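Local structure of peroxinectin A (Dictyostelium discoideum, 6ERC) at residues 64-69 with 442-447; 71-76 with 351-356; 311-316 with 322-327; 329-334 with 362-367. The protein catalyses the haem-dependent oxidation of phenolic donors by hydrogen peroxide, and as a secreted peroxidase also acts on iodide and thiocyanate. One frame throughout, in Å; residues are numbered along the deposited sequence.

Contact 1. Residues 64-69 with 442-447; sequences SKEHLT and EDHMEG
A histidine-carboxylate hydrogen bond between Glu66 and His444 ties together two surface loops of the haem peroxidase fold, one leading into helix 70-80 and the other linking helices 435-441 and 452-467. ND1 of His444 donates to OE2 of Glu66 over 2.7 Å, and the bond is nearly straight, with 165° at the hydrogen. On the histidine side the oxygen sits at the ring edge, close to the imidazole plane. The nitrogen, by contrast, reaches OE2 from above the carboxylate plane, and the two planes are turned 48° against each other. The second oxygen stands back, OE1 of Glu66 lying 3.6 Å from ND1 of His444, and a single carboxylate oxygen carries the bond. A bend in the glutamate at chi2 (71°) swings its carboxylate across to the ring.

Glu66 occupies the third position of a type I turn from Ser64 to His67, closed by the bond from His67 N to Ser64 O at 3.2 Å. Inside the same loop, OG of Ser64 accepts the backbone N of Leu68 at 3.3 Å. The turn is tied to the calcium-binding loop as well, through Lys65 N and the side chain of Asn355. NE2 of His444 pairs with the carbonyl O of Ile356, so that bonds at both nitrogens probably hold the ring's rotation. A carbonyl at one nitrogen and a carboxylate at the other would be consistent with a protonated imidazole. The arrangement is that of a His-carboxylate hydrogen bond bridging two irregular loops far apart in sequence, away from the catalytic centre.

Contact 2. Residues 71-76 with 351-356; sequences MFNMWG and NEEENI. With CA (calcium ion), chain G; HEM (protoporphyrin IX containing Fe), chain F.
The side-chain amide of Asn73 and the carboxylate of Glu353 lie nearly coplanar, 10° apart, and the two side chains slide past each other in opposite directions. ND2 of Asn73 points in its own amide plane at OE1 of Glu353, 3.0 Å away, and approaches nearly in line with the C-O bond; the angle at the hydrogen is 162°. The ring of Phe72 stands at 80° to the same carboxylate, its CD2 coming obliquely to within 3.6 Å of OE2 of Glu353, while Tyr270 stacks on this ring. With CG of Glu353 set between its backbone N and carbonyl carbon and the rest of the chain extended, the acid reaches straight to the helix.

Asn73 faces the cofactor too: its CB lies 3.5 Å from the haem methyl carbon CMC. One turn further on, CA of Gly76 passes 3.8 Å from the haem vinyl carbon CBC. At the other end of the contact, Asn355 O binds the calcium ion at 2.4 Å, alongside two waters and atoms of Ser306, Asp357 and Tyr359. The buried amide-carboxylate bond thus joins a calcium-binding loop to the haem-pocket helix that leads toward His81, the predicted proton acceptor of the peroxidase active site.

Contact 3. Residues 311-316 with 322-327; sequences FMEYYS and LQPLPI. With NAG (2-acetamido-2-deoxy-beta-D-glucopyranose), chain E.
Leu325 O is approached by two donors from the neighbouring strand: the N-H of Met312, at 2.6 Å from N to O, and more weakly the CA-H of Phe311. Met312 O returns the bond from Leu325 N at 2.8 Å, making Met312 and Leu325 an antiparallel hydrogen-bonded pair. Phe311 and Pro326 beside them form a non-hydrogen-bonded pair, where no N-H of the proline is needed for a bond to the partner strand. Farther along, Leu322 N donates to Tyr314 O.

Met312, Tyr314, Leu322 and Leu325 share one face of the hairpin. The ring of Tyr314 turns an edge to Leu325, CE1 lying 3.5 Å from CB of Leu325, and the phenol OH continues to the carbonyl of Ala336. A bend at chi3 (-78°) brings the methyl of Met312 round to Ile327, CE to CD1 at 3.5 Å, the two side chains crossing at about a right angle. On the Phe311 and Pro326 face, CE1 of the phenyl ring meets CB of Pro326 at 3.9 Å. The carboxylate of Glu313 lies alongside the ring of Pro324, OE2 to CG at 3.6 Å, and is paired with Arg321 in a salt bridge.

Past the strand end, OG of Ser316 lies 3.4 Å from C8 of the N-acetylglucosamine attached near the hairpin turn. The two strands make a hairpin of their own, packed against helix 342-350: Met312 rests on Leu344, Tyr314 on Pro343 and Leu344, and Tyr315 on Ile350.

Contact 4. Residues 329-334 with 362-367; sequences FSYFNP and SDLRNF
Aromatic packing carries most of the contact between Tyr331 and Phe367. Their rings form an edge-to-face (T-shaped) pair with centroids 5.0 Å apart and planes at 74°. The tyrosine supplies the edge, its CD2-CE2 side coming over one face of Phe367, and the closest atoms are CE2 of Tyr331 and CD1 of Phe367 at 3.4 Å. With CG of Phe367 opposite its backbone N (chi1 175°), the phenyl ring extends from beyond the end of the short helix 362-365 toward Tyr331 to receive that edge.

The polar part is a single bond. The hydroxyl of Tyr331 donates to the backbone O of Asp363 over 2.9 Å; the bond is weak, although the oxygen lies near the plane of the phenol ring. Asp363 adds a separate link between the two regions, its OD2 accepting the backbone N of Lys328.

Aliphatic contact completes the set. Leu364 runs at about a right angle to Tyr331, its CD2 4.2 Å from CZ of Tyr331. Both Tyr331 and Leu364 also touch the haem and belong to its pocket.

Phe367 at the CD2-CE2 edge and the Asp363 carbonyl at the hydroxyl together probably restrict the rotation of the phenol, the weak bond adding little by itself. The chemistry is thus that of a buried, chiefly apolar contact that backs the haem pocket through Tyr331 and Leu364, its one polar bond across the segments being a weak one to a main-chain carbonyl.

How the contacts relate
Contacts 1 and 2 form a continuous unit: their centres are 11 Å apart, and Leu68 O meets Glu353 N at 2.8 Å, a probable hydrogen bond. Contact 2 then touches contact 3, whose centre is about 15 Å away, through the methyls of Met74 and Met312. Contact 3 in turn meets contact 4 where CD2 of Leu325 packs 3.6 Å from CB of Ser330. Contacts 2 and 4 do not touch, their nearest atoms being about 7 Å apart, yet both line the haem pocket, with Asn73 and Tyr331 about 10 and 11 Å from His81 between side chains. Contact 1 lies farther out, the side chain of His444 about 12 Å from the haem.

Contact 1. Residues 64-69 with 442-447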
# COMPACT_ATOMS: atom_id res chain seq x y z
N SER A 64 -18.88 3.58 1.41
CA SER A 64 -18.38 3.05 2.67
C SER A 64 -19.46 3.06 3.73
O SER A 64 -20.05 4.10 4.03
CB SER A 64 -17.18 3.87 3.13
OG SER A 64 -16.71 3.43 4.39
N LYS A 65 -19.73 1.88 4.30
CA LYS A 65 -20.69 1.78 5.40
C LYS A 65 -20.16 2.43 6.67
O LYS A 65 -20.96 2.84 7.52
CB LYS A 65 -21.03 0.31 5.67
CG LYS A 65 -21.78 -0.36 4.52
CD LYS A 65 -22.10 -1.82 4.82
CE LYS A 65 -23.18 -1.97 5.90
NZ LYS A 65 -23.65 -3.38 6.03
N GLU A 66 -18.84 2.54 6.81
CA GLU A 66 -18.23 3.21 7.95
C GLU A 66 -18.08 4.71 7.72
O GLU A 66 -17.65 5.42 8.64
CB GLU A 66 -16.86 2.59 8.24
CG GLU A 66 -16.91 1.17 8.77
CD GLU A 66 -17.33 0.15 7.72
OE1 GLU A 66 -17.11 0.40 6.52
OE2 GLU A 66 -17.89 -0.90 8.10
N HIS A 67 -18.43 5.21 6.54
CA HIS A 67 -18.39 6.64 6.23
C HIS A 67 -16.95 7.16 6.25
O HIS A 67 -16.65 8.20 6.84
CB HIS A 67 -19.27 7.43 7.19
CG HIS A 67 -20.69 6.95 7.24
ND1 HIS A 67 -21.58 7.16 6.21
CD2 HIS A 67 -21.36 6.27 8.19
CE1 HIS A 67 -22.75 6.63 6.53
NE2 HIS A 67 -22.64 6.08 7.72
N LEU A 68 -16.07 6.43 5.58
CA LEU A 68 -14.67 6.82 5.47
C LEU A 68 -14.44 7.64 4.21
O LEU A 68 -15.25 7.65 3.28
CB LEU A 68 -13.78 5.58 5.47
CG LEU A 68 -13.40 5.01 6.85
CD1 LEU A 68 -14.55 5.12 7.84
CD2 LEU A 68 -12.95 3.57 6.71
N THR A 69 -13.31 8.33 4.18
CA THR A 69 -12.99 9.28 3.13
C THR A 69 -11.97 8.70 2.17
O THR A 69 -11.26 7.74 2.47
CB THR A 69 -12.46 10.59 3.72
OG1 THR A 69 -11.25 10.32 4.45
CG2 THR A 69 -13.47 11.21 4.66
N GLU A 442 -16.43 -11.36 4.23
CA GLU A 442 -16.84 -11.41 5.62
C GLU A 442 -17.53 -10.12 6.04
O GLU A 442 -17.34 -9.05 5.45
CB GLU A 442 -15.63 -11.66 6.53
CG GLU A 442 -14.99 -13.02 6.34
CD GLU A 442 -13.77 -13.22 7.22
OE1 GLU A 442 -13.36 -12.26 7.91
OE2 GLU A 442 -13.22 -14.35 7.22
N ASP A 443 -18.35 -10.23 7.08
CA ASP A 443 -18.91 -9.05 7.72
C ASP A 443 -17.82 -8.31 8.49
O ASP A 443 -16.92 -8.92 9.06
CB ASP A 443 -20.04 -9.45 8.67
CG ASP A 443 -21.10 -10.29 7.99
OD1 ASP A 443 -21.44 -9.99 6.83
OD2 ASP A 443 -21.60 -11.25 8.62
N HIS A 444 -17.91 -6.98 8.49
CA HIS A 444 -16.90 -6.18 9.18
C HIS A 444 -16.99 -6.37 10.69
O HIS A 444 -18.09 -6.41 11.26
CB HIS A 444 -17.08 -4.70 8.83
CG HIS A 444 -16.84 -4.38 7.39
ND1 HIS A 444 -17.17 -3.17 6.83
CD2 HIS A 444 -16.31 -5.13 6.39
CE1 HIS A 444 -16.85 -3.17 5.55
NE2 HIS A 444 -16.33 -4.35 5.25
N MET A 445 -15.83 -6.48 11.33
CA MET A 445 -15.79 -6.56 12.78
C MET A 445 -16.38 -5.29 13.39
O MET A 445 -16.31 -4.21 12.81
CB MET A 445 -14.34 -6.74 13.26
CG MET A 445 -13.77 -8.11 12.96
SD MET A 445 -13.93 -9.25 14.34
CE MET A 445 -12.57 -8.72 15.38
N GLU A 446 -16.96 -5.44 14.58
CA GLU A 446 -17.57 -4.31 15.26
C GLU A 446 -16.54 -3.20 15.45
O GLU A 446 -15.46 -3.42 16.01
CB GLU A 446 -18.14 -4.74 16.61
CG GLU A 446 -18.89 -3.63 17.35
CD GLU A 446 -19.72 -4.15 18.51
OE1 GLU A 446 -19.68 -5.37 18.79
OE2 GLU A 446 -20.42 -3.33 19.15
N GLY A 447 -16.87 -2.00 14.96
CA GLY A 447 -15.95 -0.89 15.02
C GLY A 447 -14.83 -0.94 14.02
O GLY A 447 -13.94 -0.08 14.06

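Contact 2. Residues 71-76 with 351-356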
# COMPACT_ATOMS: atom_id res chain seq x y z
N MET A 71 -9.30 10.16 1.50
CA MET A 71 -8.02 10.39 2.15
C MET A 71 -7.60 9.19 3.00
O MET A 71 -6.40 8.95 3.17
CB MET A 71 -8.09 11.65 3.01
CG MET A 71 -6.81 11.99 3.76
SD MET A 71 -5.40 12.26 2.67
CE MET A 71 -5.71 13.95 2.14
N PHE A 72 -8.56 8.45 3.54
CA PHE A 72 -8.24 7.29 4.37
C PHE A 72 -7.50 6.22 3.57
O PHE A 72 -6.50 5.66 4.04
CB PHE A 72 -9.51 6.71 4.99
CG PHE A 72 -9.30 5.39 5.68
CD1 PHE A 72 -8.71 5.33 6.93
CD2 PHE A 72 -9.70 4.21 5.07
CE1 PHE A 72 -8.52 4.11 7.56
CE2 PHE A 72 -9.51 2.99 5.70
CZ PHE A 72 -8.92 2.95 6.95
N ASN A 73 -7.97 5.92 2.36
CA ASN A 73 -7.29 4.91 1.56
C ASN A 73 -6.07 5.48 0.86
O ASN A 73 -5.17 4.71 0.49
CB ASN A 73 -8.26 4.28 0.55
CG ASN A 73 -8.50 5.13 -0.68
OD1 ASN A 73 -7.60 5.33 -1.50
ND2 ASN A 73 -9.73 5.60 -0.84
N MET A 74 -5.99 6.80 0.68
CA MET A 74 -4.76 7.40 0.20
C MET A 74 -3.63 7.21 1.21
O MET A 74 -2.48 6.99 0.83
CB MET A 74 -4.98 8.88 -0.10
CG MET A 74 -5.80 9.14 -1.34
SD MET A 74 -5.01 8.53 -2.85
CE MET A 74 -6.23 8.98 -4.07
N TRP A 75 -3.94 7.29 2.50
CA TRP A 75 -2.92 7.01 3.51
C TRP A 75 -2.60 5.53 3.55
O TRP A 75 -1.43 5.15 3.72
CB TRP A 75 -3.37 7.49 4.89
CG TRP A 75 -2.26 7.39 5.88
CD1 TRP A 75 -2.07 6.40 6.81
CD2 TRP A 75 -1.17 8.29 6.03
NE1 TRP A 75 -0.93 6.65 7.53
CE2 TRP A 75 -0.35 7.80 7.07
CE3 TRP A 75 -0.80 9.48 5.38
CZ2 TRP A 75 0.80 8.46 7.48
CZ3 TRP A 75 0.35 10.12 5.79
CH2 TRP A 75 1.14 9.61 6.83
N GLY A 76 -3.62 4.67 3.42
CA GLY A 76 -3.36 3.24 3.37
C GLY A 76 -2.41 2.87 2.25
O GLY A 76 -1.45 2.12 2.46
N ASN A 351 -14.83 13.76 0.36
CA ASN A 351 -15.51 12.76 -0.45
C ASN A 351 -15.46 11.39 0.21
O ASN A 351 -14.39 10.93 0.63
CB ASN A 351 -14.87 12.70 -1.84
CG ASN A 351 -15.65 11.83 -2.80
OD1 ASN A 351 -16.86 11.65 -2.67
ND2 ASN A 351 -14.95 11.27 -3.78
N GLU A 352 -16.62 10.73 0.30
CA GLU A 352 -16.70 9.42 0.92
C GLU A 352 -16.21 8.34 -0.04
O GLU A 352 -16.49 8.39 -1.25
CB GLU A 352 -18.14 9.12 1.33
CG GLU A 352 -18.28 7.93 2.28
CD GLU A 352 -19.73 7.55 2.53
OE1 GLU A 352 -20.36 6.96 1.62
OE2 GLU A 352 -20.24 7.84 3.64
N GLU A 353 -15.47 7.37 0.49
CA GLU A 353 -14.87 6.33 -0.33
C GLU A 353 -15.87 5.19 -0.55
O GLU A 353 -17.05 5.27 -0.18
CB GLU A 353 -13.59 5.81 0.31
CG GLU A 353 -13.79 4.95 1.55
CD GLU A 353 -12.52 4.27 1.99
OE1 GLU A 353 -11.46 4.54 1.39
OE2 GLU A 353 -12.57 3.46 2.95
N GLU A 354 -15.40 4.12 -1.17
CA GLU A 354 -16.20 2.95 -1.48
C GLU A 354 -16.13 1.94 -0.33
O GLU A 354 -15.23 1.97 0.51
CB GLU A 354 -15.71 2.33 -2.79
CG GLU A 354 -16.72 1.50 -3.54
CD GLU A 354 -17.98 2.26 -3.88
OE1 GLU A 354 -17.88 3.26 -4.63
OE2 GLU A 354 -19.07 1.86 -3.40
N ASN A 355 -17.10 1.02 -0.31
CA ASN A 355 -17.17 0.03 0.75
C ASN A 355 -16.16 -1.09 0.52
O ASN A 355 -15.81 -1.40 -0.62
CB ASN A 355 -18.57 -0.56 0.85
CG ASN A 355 -18.83 -1.22 2.19
OD1 ASN A 355 -18.62 -0.63 3.24
ND2 ASN A 355 -19.29 -2.47 2.15
N ILE A 356 -15.70 -1.69 1.61
CA ILE A 356 -14.77 -2.81 1.54
C ILE A 356 -15.60 -4.08 1.46
O ILE A 356 -16.19 -4.52 2.46
CB ILE A 356 -13.81 -2.83 2.73
CG1 ILE A 356 -12.88 -1.62 2.67
CG2 ILE A 356 -12.97 -4.11 2.71
CD1 ILE A 356 -12.29 -1.23 4.00
CA CA G . -15.77 -2.30 -2.88
CHA HEM F . -0.42 -3.61 -4.72
CHB HEM F . -2.54 -0.31 -7.55
CHC HEM F . -4.82 1.53 -3.67
CHD HEM F . -2.88 -1.93 -0.89
C1A HEM F . -0.85 -2.92 -5.83
C2A HEM F . -0.54 -3.24 -7.20
C3A HEM F . -1.13 -2.34 -7.99
C4A HEM F . -1.82 -1.40 -7.13
CMA HEM F . -1.08 -2.28 -9.53
CAA HEM F . 0.30 -4.45 -7.63
CBA HEM F . -0.64 -5.41 -8.34
CGA HEM F . -0.07 -6.81 -8.30
O1A HEM F . 0.07 -7.37 -7.18
O2A HEM F . 0.23 -7.37 -9.38
C1B HEM F . -3.32 0.48 -6.74
C2B HEM F . -4.08 1.62 -7.18
C3B HEM F . -4.70 2.14 -6.11
C4B HEM F . -4.36 1.33 -4.96
CMB HEM F . -4.09 2.09 -8.65
CAB HEM F . -5.65 3.36 -6.02
CBB HEM F . -6.04 4.07 -7.09
C1C HEM F . -4.51 0.75 -2.57
C2C HEM F . -4.99 0.94 -1.22
C3C HEM F . -4.45 -0.02 -0.45
C4C HEM F . -3.61 -0.84 -1.30
CMC HEM F . -5.96 2.08 -0.85
CAC HEM F . -4.57 -0.36 1.06
CBC HEM F . -5.29 0.32 1.96
C1D HEM F . -2.01 -2.65 -1.68
C2D HEM F . -1.13 -3.70 -1.22
C3D HEM F . -0.47 -4.16 -2.28
C4D HEM F . -0.89 -3.42 -3.44
CMD HEM F . -1.02 -4.19 0.24
CAD HEM F . 0.61 -5.27 -2.31
CBD HEM F . 1.89 -4.59 -1.85
CGD HEM F . 3.10 -5.17 -2.54
O1D HEM F . 3.42 -4.71 -3.67
O2D HEM F . 3.76 -6.09 -1.98
NA HEM F . -1.63 -1.78 -5.82
NB HEM F . -3.51 0.32 -5.38
NC HEM F . -3.67 -0.34 -2.59
ND HEM F . -1.84 -2.51 -3.04
FE HEM F . -2.62 -1.08 -4.18
O HOH W 1 -15.90 -1.00 -4.87
O HOH W 2 -18.00 -1.54 -2.82

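Contact 3. Residues 311-316 with 322-327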
# COMPACT_ATOMS: atom_id res chain seq x y z
N PHE A 311 -14.10 8.27 -8.67
CA PHE A 311 -13.82 9.65 -9.04
C PHE A 311 -12.94 10.33 -8.00
O PHE A 311 -13.03 10.06 -6.80
CB PHE A 311 -15.11 10.45 -9.22
CG PHE A 311 -15.88 10.07 -10.44
CD1 PHE A 311 -15.51 10.55 -11.68
CD2 PHE A 311 -16.98 9.23 -10.35
CE1 PHE A 311 -16.21 10.20 -12.82
CE2 PHE A 311 -17.69 8.89 -11.48
CZ PHE A 311 -17.31 9.37 -12.71
N MET A 312 -12.09 11.22 -8.49
CA MET A 312 -11.20 12.02 -7.66
C MET A 312 -11.71 13.46 -7.68
O MET A 312 -11.70 14.11 -8.72
CB MET A 312 -9.77 11.93 -8.19
CG MET A 312 -8.69 12.31 -7.21
SD MET A 312 -7.16 11.44 -7.62
CE MET A 312 -7.52 9.83 -6.95
N GLU A 313 -12.19 13.94 -6.53
CA GLU A 313 -12.85 15.23 -6.45
C GLU A 313 -11.85 16.38 -6.37
O GLU A 313 -10.76 16.25 -5.79
CB GLU A 313 -13.78 15.28 -5.23
CG GLU A 313 -15.00 14.37 -5.33
CD GLU A 313 -16.01 14.85 -6.36
OE1 GLU A 313 -16.01 16.06 -6.68
OE2 GLU A 313 -16.80 14.02 -6.85
N TYR A 314 -12.24 17.51 -6.95
CA TYR A 314 -11.47 18.75 -6.90
C TYR A 314 -12.36 19.86 -6.36
O TYR A 314 -13.49 20.03 -6.82
CB TYR A 314 -10.95 19.16 -8.29
CG TYR A 314 -9.76 18.37 -8.77
CD1 TYR A 314 -9.90 17.07 -9.22
CD2 TYR A 314 -8.50 18.94 -8.81
CE1 TYR A 314 -8.81 16.34 -9.68
CE2 TYR A 314 -7.40 18.24 -9.26
CZ TYR A 314 -7.56 16.94 -9.70
OH TYR A 314 -6.48 16.22 -10.15
N TYR A 315 -11.84 20.63 -5.41
CA TYR A 315 -12.55 21.77 -4.85
C TYR A 315 -11.64 22.99 -4.86
O TYR A 315 -10.42 22.88 -4.71
CB TYR A 315 -13.04 21.48 -3.43
CG TYR A 315 -14.28 20.62 -3.37
CD1 TYR A 315 -15.54 21.19 -3.36
CD2 TYR A 315 -14.18 19.23 -3.34
CE1 TYR A 315 -16.68 20.41 -3.31
CE2 TYR A 315 -15.31 18.44 -3.30
CZ TYR A 315 -16.56 19.04 -3.28
OH TYR A 315 -17.70 18.26 -3.24
N SER A 316 -12.24 24.16 -5.06
CA SER A 316 -11.49 25.40 -5.09
C SER A 316 -11.49 26.06 -3.71
O SER A 316 -12.10 25.58 -2.75
CB SER A 316 -12.04 26.33 -6.16
OG SER A 316 -13.34 26.78 -5.82
N LEU A 322 -15.37 21.28 -8.47
CA LEU A 322 -14.89 21.30 -9.85
C LEU A 322 -15.12 19.95 -10.50
O LEU A 322 -15.50 18.97 -9.86
CB LEU A 322 -13.40 21.68 -9.89
CG LEU A 322 -13.07 23.17 -9.75
CD1 LEU A 322 -13.63 23.77 -8.47
CD2 LEU A 322 -11.56 23.38 -9.81
N GLN A 323 -14.88 19.90 -11.81
CA GLN A 323 -15.11 18.68 -12.58
C GLN A 323 -14.34 17.51 -11.96
O GLN A 323 -13.10 17.55 -11.92
CB GLN A 323 -14.68 18.87 -14.03
CG GLN A 323 -14.92 17.65 -14.90
CD GLN A 323 -14.71 17.93 -16.37
OE1 GLN A 323 -13.75 18.58 -16.76
NE2 GLN A 323 -15.63 17.45 -17.20
N PRO A 324 -15.02 16.47 -11.48
CA PRO A 324 -14.29 15.34 -10.88
C PRO A 324 -13.39 14.65 -11.90
O PRO A 324 -13.72 14.53 -13.08
CB PRO A 324 -15.40 14.41 -10.39
CG PRO A 324 -16.60 15.30 -10.24
CD PRO A 324 -16.47 16.32 -11.32
N LEU A 325 -12.23 14.19 -11.42
CA LEU A 325 -11.29 13.46 -12.26
C LEU A 325 -11.53 11.97 -12.09
O LEU A 325 -11.41 11.46 -10.97
CB LEU A 325 -9.86 13.81 -11.87
CG LEU A 325 -8.74 13.08 -12.63
CD1 LEU A 325 -8.68 13.54 -14.08
CD2 LEU A 325 -7.40 13.31 -11.94
N PRO A 326 -11.87 11.23 -13.15
CA PRO A 326 -12.06 9.79 -13.00
C PRO A 326 -10.73 9.08 -12.78
O PRO A 326 -9.71 9.44 -13.36
CB PRO A 326 -12.72 9.37 -14.31
CG PRO A 326 -12.28 10.39 -15.29
CD PRO A 326 -12.17 11.68 -14.52
N ILE A 327 -10.76 8.05 -11.92
CA ILE A 327 -9.55 7.33 -11.56
C ILE A 327 -8.78 6.91 -12.81
O ILE A 327 -7.56 7.09 -12.91
CB ILE A 327 -9.89 6.11 -10.68
CG1 ILE A 327 -10.35 6.57 -9.29
CG2 ILE A 327 -8.71 5.15 -10.56
CD1 ILE A 327 -9.26 7.20 -8.43
C1 NAG E . -14.77 31.16 -6.29
C2 NAG E . -13.98 30.35 -7.35
C3 NAG E . -14.71 30.36 -8.70
C4 NAG E . -16.18 29.97 -8.54
C5 NAG E . -16.83 30.87 -7.51
C6 NAG E . -18.29 30.56 -7.27
C7 NAG E . -11.62 30.70 -6.66
C8 NAG E . -11.92 29.89 -5.43
N2 NAG E . -12.64 30.88 -7.52
O3 NAG E . -14.07 29.44 -9.58
O4 NAG E . -16.85 30.13 -9.78
O5 NAG E . -16.15 30.72 -6.25
O6 NAG E . -18.75 29.54 -8.15
O7 NAG E . -10.51 31.17 -6.87

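Contact 4. Residues 329-334 with 362-367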
# COMPACT_ATOMS: atom_id res chain seq x y z
N PHE A 329 -8.35 8.06 -15.61
CA PHE A 329 -7.58 9.12 -16.26
C PHE A 329 -6.44 9.65 -15.39
O PHE A 329 -5.65 10.48 -15.87
CB PHE A 329 -8.49 10.29 -16.65
CG PHE A 329 -9.52 9.95 -17.69
CD1 PHE A 329 -9.52 8.72 -18.34
CD2 PHE A 329 -10.49 10.88 -18.04
CE1 PHE A 329 -10.47 8.43 -19.30
CE2 PHE A 329 -11.44 10.59 -19.00
CZ PHE A 329 -11.43 9.37 -19.63
N SER A 330 -6.32 9.20 -14.14
CA SER A 330 -5.33 9.74 -13.22
C SER A 330 -4.13 8.83 -13.01
O SER A 330 -3.23 9.18 -12.24
CB SER A 330 -5.99 10.03 -11.86
OG SER A 330 -6.28 8.83 -11.18
N TYR A 331 -4.09 7.67 -13.67
CA TYR A 331 -2.97 6.74 -13.50
C TYR A 331 -1.71 7.36 -14.08
O TYR A 331 -1.61 7.58 -15.29
CB TYR A 331 -3.28 5.41 -14.18
CG TYR A 331 -4.43 4.64 -13.57
CD1 TYR A 331 -4.66 4.66 -12.20
CD2 TYR A 331 -5.28 3.87 -14.37
CE1 TYR A 331 -5.71 3.95 -11.64
CE2 TYR A 331 -6.33 3.16 -13.82
CZ TYR A 331 -6.54 3.20 -12.45
OH TYR A 331 -7.59 2.49 -11.91
N PHE A 332 -0.73 7.63 -13.21
CA PHE A 332 0.55 8.19 -13.63
C PHE A 332 0.36 9.44 -14.49
O PHE A 332 0.88 9.55 -15.60
CB PHE A 332 1.38 7.14 -14.36
CG PHE A 332 1.70 5.93 -13.52
CD1 PHE A 332 2.91 5.84 -12.85
CD2 PHE A 332 0.79 4.90 -13.39
CE1 PHE A 332 3.20 4.74 -12.07
CE2 PHE A 332 1.07 3.80 -12.61
CZ PHE A 332 2.28 3.72 -11.95
N ASN A 333 -0.40 10.39 -13.95
CA ASN A 333 -0.72 11.63 -14.65
C ASN A 333 -0.25 12.82 -13.82
O ASN A 333 -0.93 13.20 -12.84
CB ASN A 333 -2.22 11.73 -14.92
CG ASN A 333 -2.61 13.02 -15.61
OD1 ASN A 333 -1.76 13.70 -16.19
ND2 ASN A 333 -3.89 13.36 -15.56
N PRO A 334 0.89 13.43 -14.15
CA PRO A 334 1.32 14.62 -13.39
C PRO A 334 0.43 15.83 -13.58
O PRO A 334 0.40 16.69 -12.69
CB PRO A 334 2.74 14.89 -13.93
CG PRO A 334 3.16 13.60 -14.58
CD PRO A 334 1.90 13.00 -15.12
N SER A 362 -14.79 -0.50 -11.84
CA SER A 362 -14.30 -0.90 -13.15
C SER A 362 -13.09 -0.09 -13.60
O SER A 362 -12.39 -0.52 -14.52
CB SER A 362 -15.42 -0.79 -14.18
OG SER A 362 -16.43 -1.75 -13.93
N ASP A 363 -12.84 1.07 -12.98
CA ASP A 363 -11.62 1.81 -13.27
C ASP A 363 -10.39 0.97 -12.95
O ASP A 363 -9.37 1.08 -13.64
CB ASP A 363 -11.59 3.12 -12.49
CG ASP A 363 -12.76 4.03 -12.83
OD1 ASP A 363 -13.90 3.68 -12.47
OD2 ASP A 363 -12.52 5.08 -13.46
N LEU A 364 -10.47 0.14 -11.92
CA LEU A 364 -9.38 -0.75 -11.54
C LEU A 364 -9.53 -2.14 -12.16
O LEU A 364 -8.53 -2.75 -12.56
CB LEU A 364 -9.32 -0.88 -10.02
CG LEU A 364 -9.05 0.40 -9.22
CD1 LEU A 364 -9.53 0.25 -7.79
CD2 LEU A 364 -7.57 0.74 -9.24
N ARG A 365 -10.76 -2.65 -12.25
CA ARG A 365 -10.96 -4.03 -12.68
C ARG A 365 -10.99 -4.16 -14.20
O ARG A 365 -10.64 -5.21 -14.73
CB ARG A 365 -12.26 -4.58 -12.09
CG ARG A 365 -12.31 -6.09 -12.01
CD ARG A 365 -13.64 -6.60 -11.47
NE ARG A 365 -14.73 -6.40 -12.42
CZ ARG A 365 -14.97 -7.19 -13.46
NH1 ARG A 365 -14.20 -8.24 -13.71
NH2 ARG A 365 -15.99 -6.93 -14.27
N ASN A 366 -11.40 -3.11 -14.91
CA ASN A 366 -11.52 -3.14 -16.37
C ASN A 366 -10.84 -1.92 -16.99
O ASN A 366 -11.44 -1.17 -17.76
CB ASN A 366 -12.98 -3.20 -16.79
CG ASN A 366 -13.65 -4.51 -16.40
OD1 ASN A 366 -13.12 -5.59 -16.64
ND2 ASN A 366 -14.83 -4.41 -15.80
N PHE A 367 -9.57 -1.71 -16.66
CA PHE A 367 -8.80 -0.64 -17.27
C PHE A 367 -8.25 -1.09 -18.61
O PHE A 367 -7.64 -2.16 -18.72
CB PHE A 367 -7.65 -0.20 -16.35
CG PHE A 367 -6.75 0.82 -16.98
CD1 PHE A 367 -7.12 2.16 -17.00
CD2 PHE A 367 -5.55 0.45 -17.56
CE1 PHE A 367 -6.30 3.11 -17.58
CE2 PHE A 367 -4.73 1.40 -18.14
CZ PHE A 367 -5.10 2.73 -18.15